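Local atomic coordinates of Cwp19 (PDB entry 5OQ3), a protein that probably acts as a cell-wall hydrolase of Clostridioides difficile, perhaps with N-acetylmuramoyl-L-alanine amidase activity, and is represented here by its TIM-barrel glycoside hydrolase domain. Residues R74-A79 and I128-E133; V287-Y292 and V318-G323. One frame throughout, in Å; residues are numbered along the deposited sequence.

Contact 1 of 2, residues R74-A79 and I128-E133; sequences RPKSDA and ITMADE
Lys76 reaches across to Glu133, and its NZ lies 2.9 Å from Glu133 OE1 in a salt bridge; a second, weak bond runs from NZ to OE2 of the same carboxylate. The ammonium meets OE1 on the syn side, close to the carboxylate plane. A lysine suits the place because its long, flexible chain, with CG anti to the backbone N (chi1 -173°) and the rest extended, can lie along Ile128 O and Met130 and still carry a charge to Glu133. On the way CG passes 3.3 Å from Ile128 O, and CE lies 4.0 Å from Met130 CG, the two side chains crossing at a slant. Nearer the backbone, Ser77 CB packs 4.2 Å from Ile128 CA, and one water donates to both Lys76 O and Ile128 O, joining the two main chains.

The next shell fixes these groups. Glu133 OE1 also accepts from Met130 N at 2.9 Å, a nearly straight bond (171°) that arrives from the face opposite to the lysine, 63° out of the carboxylate plane. One oxygen is thus gripped by two donors, across a type II turn from Met130 to Glu133 that brings the glutamate back over its own segment. On the other side, Lys76 N donates to Asp78 OD1 at 2.8 Å, bracing the bend from which the lysine departs. Glu90 forms a second salt bridge with Lys76 NZ; the two acids probably favour the charged lysine. Ser77 OG bonds to Tyr160 OH, and Tyr91 packs on both Lys76 and Met130.

Such bracing joins two neighbouring beta-alpha loops of a TIM barrel, those following strands 68-74 and 118-123, at the C-terminal end of the barrel strands.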
loop_
_atom_site.group_PDB
_atom_site.type_symbol
_atom_site.label_atom_id
_atom_site.label_comp_id
_atom_site.label_asym_id
_atom_site.label_seq_id
_atom_site.Cartn_x
_atom_site.Cartn_y
_atom_site.Cartn_z
ATOM N N ARG A 74 6.179 -5.045 5.674
ATOM C CA ARG A 74 5.230 -5.441 6.754
ATOM C C ARG A 74 3.943 -5.923 6.108
ATOM O O ARG A 74 2.959 -5.185 6.050
ATOM C CB ARG A 74 4.942 -4.261 7.668
ATOM C CG ARG A 74 3.961 -4.522 8.808
ATOM C CD ARG A 74 3.604 -3.219 9.481
ATOM N NE ARG A 74 2.544 -3.342 10.458
ATOM C CZ ARG A 74 2.707 -3.547 11.758
ATOM N NH1 ARG A 74 3.898 -3.731 12.269
ATOM N NH2 ARG A 74 1.628 -3.529 12.565
ATOM N N PRO A 75 3.939 -7.186 5.642
ATOM C CA PRO A 75 2.717 -7.719 5.076
ATOM C C PRO A 75 1.674 -8.134 6.084
ATOM O O PRO A 75 0.486 -8.140 5.741
ATOM C CB PRO A 75 3.194 -8.945 4.311
ATOM C CG PRO A 75 4.434 -9.382 4.992
ATOM C CD PRO A 75 5.083 -8.081 5.376
ATOM N N LYS A 76 2.082 -8.434 7.322
ATOM C CA LYS A 76 1.175 -9.081 8.288
ATOM C C LYS A 76 1.694 -8.900 9.719
ATOM O O LYS A 76 2.117 -9.862 10.373
ATOM C CB LYS A 76 1.009 -10.547 7.916
ATOM C CG LYS A 76 -0.030 -11.287 8.716
ATOM C CD LYS A 76 0.028 -12.758 8.354
ATOM C CE LYS A 76 -0.632 -13.574 9.429
ATOM N NZ LYS A 76 -0.204 -14.985 9.354
ATOM N N SER A 77 1.668 -7.641 10.179
ATOM C CA SER A 77 2.185 -7.251 11.526
ATOM C C SER A 77 3.546 -7.906 11.838
ATOM O O SER A 77 3.792 -8.367 12.952
ATOM C CB SER A 77 1.184 -7.585 12.646
ATOM O OG SER A 77 1.670 -7.116 13.898
ATOM N N ASP A 78 4.420 -7.874 10.847
ATOM C CA ASP A 78 5.656 -8.642 10.836
ATOM C C ASP A 78 6.687 -7.819 10.088
ATOM O O ASP A 78 6.439 -6.649 9.728
ATOM C CB ASP A 78 5.409 -10.021 10.248
ATOM C CG ASP A 78 4.916 -9.958 8.800
ATOM O OD1 ASP A 78 4.696 -8.821 8.271
ATOM O OD2 ASP A 78 4.759 -11.053 8.195
ATOM N N ALA A 79 7.863 -8.408 9.869
ATOM C CA ALA A 79 8.981 -7.627 9.348
ATOM C C ALA A 79 9.842 -8.495 8.447
ATOM O O ALA A 79 10.240 -9.601 8.830
ATOM C CB ALA A 79 9.818 -7.064 10.500
ATOM N N ILE A 128 -3.451 -8.077 11.441
ATOM C CA ILE A 128 -2.754 -9.031 12.323
ATOM C C ILE A 128 -2.824 -10.449 11.744
ATOM O O ILE A 128 -1.801 -11.041 11.544
ATOM C CB ILE A 128 -3.272 -9.036 13.787
ATOM C CG1 ILE A 128 -3.241 -7.636 14.407
ATOM C CG2 ILE A 128 -2.443 -10.019 14.612
ATOM C CD1 ILE A 128 -4.038 -7.525 15.679
ATOM N N THR A 129 -4.018 -10.979 11.500
ATOM C CA THR A 129 -4.147 -12.352 11.014
ATOM C C THR A 129 -4.832 -12.447 9.677
ATOM O O THR A 129 -5.509 -11.513 9.262
ATOM C CB THR A 129 -4.952 -13.229 11.995
ATOM O OG1 THR A 129 -6.285 -12.735 12.097
ATOM C CG2 THR A 129 -4.304 -13.269 13.352
ATOM N N MET A 130 -4.694 -13.624 9.061
ATOM C CA MET A 130 -5.480 -14.034 7.907
ATOM C C MET A 130 -6.628 -14.908 8.389
ATOM O O MET A 130 -6.707 -15.272 9.567
ATOM C CB MET A 130 -4.641 -14.825 6.893
ATOM C CG MET A 130 -3.330 -14.199 6.496
ATOM S SD MET A 130 -3.476 -12.465 6.111
ATOM C CE MET A 130 -2.305 -12.286 4.804
ATOM N N ALA A 131 -7.528 -15.236 7.470
ATOM C CA ALA A 131 -8.766 -15.905 7.826
ATOM C C ALA A 131 -8.525 -17.135 8.689
ATOM O O ALA A 131 -7.690 -17.983 8.365
ATOM C CB ALA A 131 -9.512 -16.335 6.565
ATOM N N ASP A 132 -9.279 -17.226 9.780
ATOM C CA ASP A 132 -9.340 -18.438 10.618
ATOM C C ASP A 132 -8.059 -18.770 11.393
ATOM O O ASP A 132 -7.963 -19.827 12.005
ATOM C CB ASP A 132 -9.806 -19.645 9.781
ATOM C CG ASP A 132 -11.138 -19.392 9.099
ATOM O OD1 ASP A 132 -12.074 -18.963 9.793
ATOM O OD2 ASP A 132 -11.257 -19.618 7.878
ATOM N N GLU A 133 -7.102 -17.847 11.414
ATOM C CA GLU A 133 -5.844 -18.101 12.127
ATOM C C GLU A 133 -6.087 -17.769 13.580
ATOM O O GLU A 133 -6.757 -16.799 13.893
ATOM C CB GLU A 133 -4.780 -17.143 11.589
ATOM C CG GLU A 133 -4.137 -17.722 10.357
ATOM C CD GLU A 133 -3.077 -16.837 9.749
ATOM O OE1 GLU A 133 -2.913 -15.670 10.185
ATOM O OE2 GLU A 133 -2.364 -17.355 8.861
HETATM O O HOH W 1 1.080 -11.122 12.511
#

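Contact 2 of 2, residues V287-Y292 and V318-G323; sequences VVPQLY and VDLYIG
Val287 and Leu320 pair in parallel, their CA atoms 5.2 Å apart, and two backbone bonds hold Val287 between alternate residues of the neighbouring strand: Val287 N donates to Asp319 O, and Tyr321 N donates to Val287 O in an almost straight bond (177°). Followed outward, the Val287 side chain has CB near Val318 CG1, whereas its CG1, set between the backbone N and the carbonyl carbon (chi1 67°), lies against Asp319 O and reaches Val318 CG1 and Leu320 CD1, each at 3.9 Å. A branched valine suits this extended backbone, and its one methyl CG1 serves Val318 and Leu320 together.

Here strands 286-287 and 319-324 lie side by side as the sixth and seventh of the eight parallel strands closed into a TIM barrel, with helix 302-313 making the beta-alpha-beta crossover between them. Trp309, Tyr302 and Val306 of that helix cover Pro289, Leu291 and Ile322.

Pro289 has no N-H to give, yet its carbonyl remains useful: Gly323 N donates to Pro289 O at 2.9 Å. The ring's CD presses on Leu320 CD1 at 3.5 Å, tighter than ordinary van der Waals packing, the two side chains meeting at about a right angle. Beyond it, Leu291 CD1 packs 3.9 Å from Ile322 CG2. Val288 points its methyls differently: CG2 touches the Tyr321 ring at its edge, 4.0 Å from CD2, while CG1 lies near Gly323 N.

Gly323, with no side chain, lets its backbone lie close against Pro289 O, Gln290 and the Tyr292 ring. Its carbonyl accepts from Leu291 N at 3.1 Å and also lies at the edge of that ring, 3.5 Å from Tyr292 CD1. Gln290 CB lies above one face of the Tyr292 ring, toward its rim, and Gln290 NE2 donates to Ser245 OG and Asp191 OD1.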
loop_
_atom_site.group_PDB
_atom_site.type_symbol
_atom_site.label_atom_id
_atom_site.label_comp_id
_atom_site.label_asym_id
_atom_site.label_seq_id
_atom_site.Cartn_x
_atom_site.Cartn_y
_atom_site.Cartn_z
ATOM N N VAL A 287 -0.186 10.271 -3.384
ATOM C CA VAL A 287 -1.369 9.428 -3.319
ATOM C C VAL A 287 -1.435 8.627 -4.613
ATOM O O VAL A 287 -1.103 9.121 -5.711
ATOM C CB VAL A 287 -2.643 10.314 -3.120
ATOM C CG1 VAL A 287 -2.934 11.200 -4.350
ATOM C CG2 VAL A 287 -3.839 9.462 -2.740
ATOM N N VAL A 288 -1.841 7.357 -4.455
ATOM C CA VAL A 288 -1.867 6.389 -5.562
ATOM C C VAL A 288 -3.224 5.696 -5.641
ATOM O O VAL A 288 -3.359 4.532 -5.250
ATOM C CB VAL A 288 -0.714 5.363 -5.484
ATOM C CG1 VAL A 288 -0.628 4.592 -6.777
ATOM C CG2 VAL A 288 0.594 6.014 -5.111
ATOM N N PRO A 289 -4.273 6.383 -6.138
ATOM C CA PRO A 289 -5.541 5.694 -6.246
ATOM C C PRO A 289 -5.387 4.462 -7.133
ATOM O O PRO A 289 -4.749 4.506 -8.196
ATOM C CB PRO A 289 -6.469 6.749 -6.871
ATOM C CG PRO A 289 -5.534 7.743 -7.508
ATOM C CD PRO A 289 -4.278 7.728 -6.727
ATOM N N GLN A 290 -6.034 3.360 -6.703
ATOM C CA GLN A 290 -5.964 2.102 -7.440
ATOM C C GLN A 290 -7.083 2.081 -8.477
ATOM O O GLN A 290 -8.244 1.774 -8.181
ATOM C CB GLN A 290 -6.093 0.948 -6.430
ATOM C CG GLN A 290 -4.902 0.919 -5.511
ATOM C CD GLN A 290 -4.971 -0.159 -4.422
ATOM O OE1 GLN A 290 -5.772 -1.075 -4.439
ATOM N NE2 GLN A 290 -4.077 -0.046 -3.471
ATOM N N LEU A 291 -6.714 2.467 -9.705
ATOM C CA LEU A 291 -7.667 2.524 -10.807
ATOM C C LEU A 291 -7.575 1.273 -11.626
ATOM O O LEU A 291 -7.274 1.296 -12.831
ATOM C CB LEU A 291 -7.429 3.793 -11.645
ATOM C CG LEU A 291 -7.458 5.126 -10.876
ATOM C CD1 LEU A 291 -7.473 6.280 -11.891
ATOM C CD2 LEU A 291 -8.613 5.240 -9.908
ATOM N N TYR A 292 -7.974 0.174 -11.003
ATOM C CA TYR A 292 -7.808 -1.136 -11.608
ATOM C C TYR A 292 -9.030 -1.529 -12.427
ATOM O O TYR A 292 -9.604 -2.613 -12.243
ATOM C CB TYR A 292 -7.508 -2.177 -10.515
ATOM C CG TYR A 292 -6.328 -1.927 -9.600
ATOM C CD1 TYR A 292 -5.264 -1.107 -9.959
ATOM C CD2 TYR A 292 -6.234 -2.607 -8.399
ATOM C CE1 TYR A 292 -4.162 -0.968 -9.135
ATOM C CE2 TYR A 292 -5.143 -2.444 -7.562
ATOM C CZ TYR A 292 -4.086 -1.645 -7.953
ATOM O OH TYR A 292 -2.986 -1.486 -7.149
ATOM N N VAL A 318 0.434 17.662 -3.214
ATOM C CA VAL A 318 0.377 16.193 -3.163
ATOM C C VAL A 318 0.578 15.622 -4.568
ATOM O O VAL A 318 -0.144 15.961 -5.512
ATOM C CB VAL A 318 -0.951 15.681 -2.571
ATOM C CG1 VAL A 318 -1.010 14.144 -2.600
ATOM C CG2 VAL A 318 -1.123 16.239 -1.193
ATOM N N ASP A 319 1.590 14.773 -4.699
ATOM C CA ASP A 319 1.856 14.105 -5.963
ATOM C C ASP A 319 0.879 12.970 -6.213
ATOM O O ASP A 319 0.662 12.098 -5.359
ATOM C CB ASP A 319 3.310 13.597 -5.998
ATOM C CG ASP A 319 4.327 14.685 -5.923
ATOM O OD1 ASP A 319 4.137 15.782 -6.480
ATOM O OD2 ASP A 319 5.367 14.404 -5.289
ATOM N N LEU A 320 0.309 12.998 -7.409
ATOM C CA LEU A 320 -0.634 11.981 -7.846
ATOM C C LEU A 320 0.021 10.974 -8.789
ATOM O O LEU A 320 0.509 11.358 -9.880
ATOM C CB LEU A 320 -1.824 12.648 -8.538
ATOM C CG LEU A 320 -2.845 11.727 -9.213
ATOM C CD1 LEU A 320 -3.515 10.765 -8.230
ATOM C CD2 LEU A 320 -3.894 12.602 -9.908
ATOM N N TYR A 321 -0.034 9.691 -8.405
ATOM C CA TYR A 321 0.412 8.603 -9.289
ATOM C C TYR A 321 -0.795 7.708 -9.485
ATOM O O TYR A 321 -1.542 7.511 -8.552
ATOM C CB TYR A 321 1.599 7.813 -8.684
ATOM C CG TYR A 321 2.740 8.639 -8.139
ATOM C CD1 TYR A 321 3.312 9.657 -8.882
ATOM C CD2 TYR A 321 3.234 8.414 -6.883
ATOM C CE1 TYR A 321 4.363 10.408 -8.386
ATOM C CE2 TYR A 321 4.313 9.152 -6.381
ATOM C CZ TYR A 321 4.833 10.141 -7.131
ATOM O OH TYR A 321 5.880 10.858 -6.611
ATOM N N ILE A 322 -0.967 7.130 -10.677
ATOM C CA ILE A 322 -2.070 6.234 -10.909
ATOM C C ILE A 322 -1.658 4.797 -10.681
ATOM O O ILE A 322 -0.637 4.336 -11.212
ATOM C CB ILE A 322 -2.619 6.389 -12.336
ATOM C CG1 ILE A 322 -2.990 7.840 -12.613
ATOM C CG2 ILE A 322 -3.746 5.395 -12.594
ATOM C CD1 ILE A 322 -3.991 8.462 -11.665
ATOM N N GLY A 323 -2.452 4.099 -9.839
ATOM C CA GLY A 323 -2.260 2.672 -9.684
ATOM C C GLY A 323 -2.841 1.933 -10.872
ATOM O O GLY A 323 -4.049 1.995 -11.136
#

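How the contacts relate
Both contacts belong to the same eight-stranded parallel barrel, but on opposite sides of the chain's centre: their centres lie 25 Å apart, and their nearest atoms about 13 Å. Along the chain they come in series, contact 1 closing before contact 2 opens. Contact 1 joins the loops that follow the second and third strands, 68-74 and 118-123; contact 2 pairs the end of the sixth strand and the residues after it with the seventh, 319-324. One therefore ties loops beyond the barrel wall, whereas the other lies in the wall and at the start of the loop after strand 286-287. They do not touch; what they have in common is the closed sheet of one glycoside hydrolase domain.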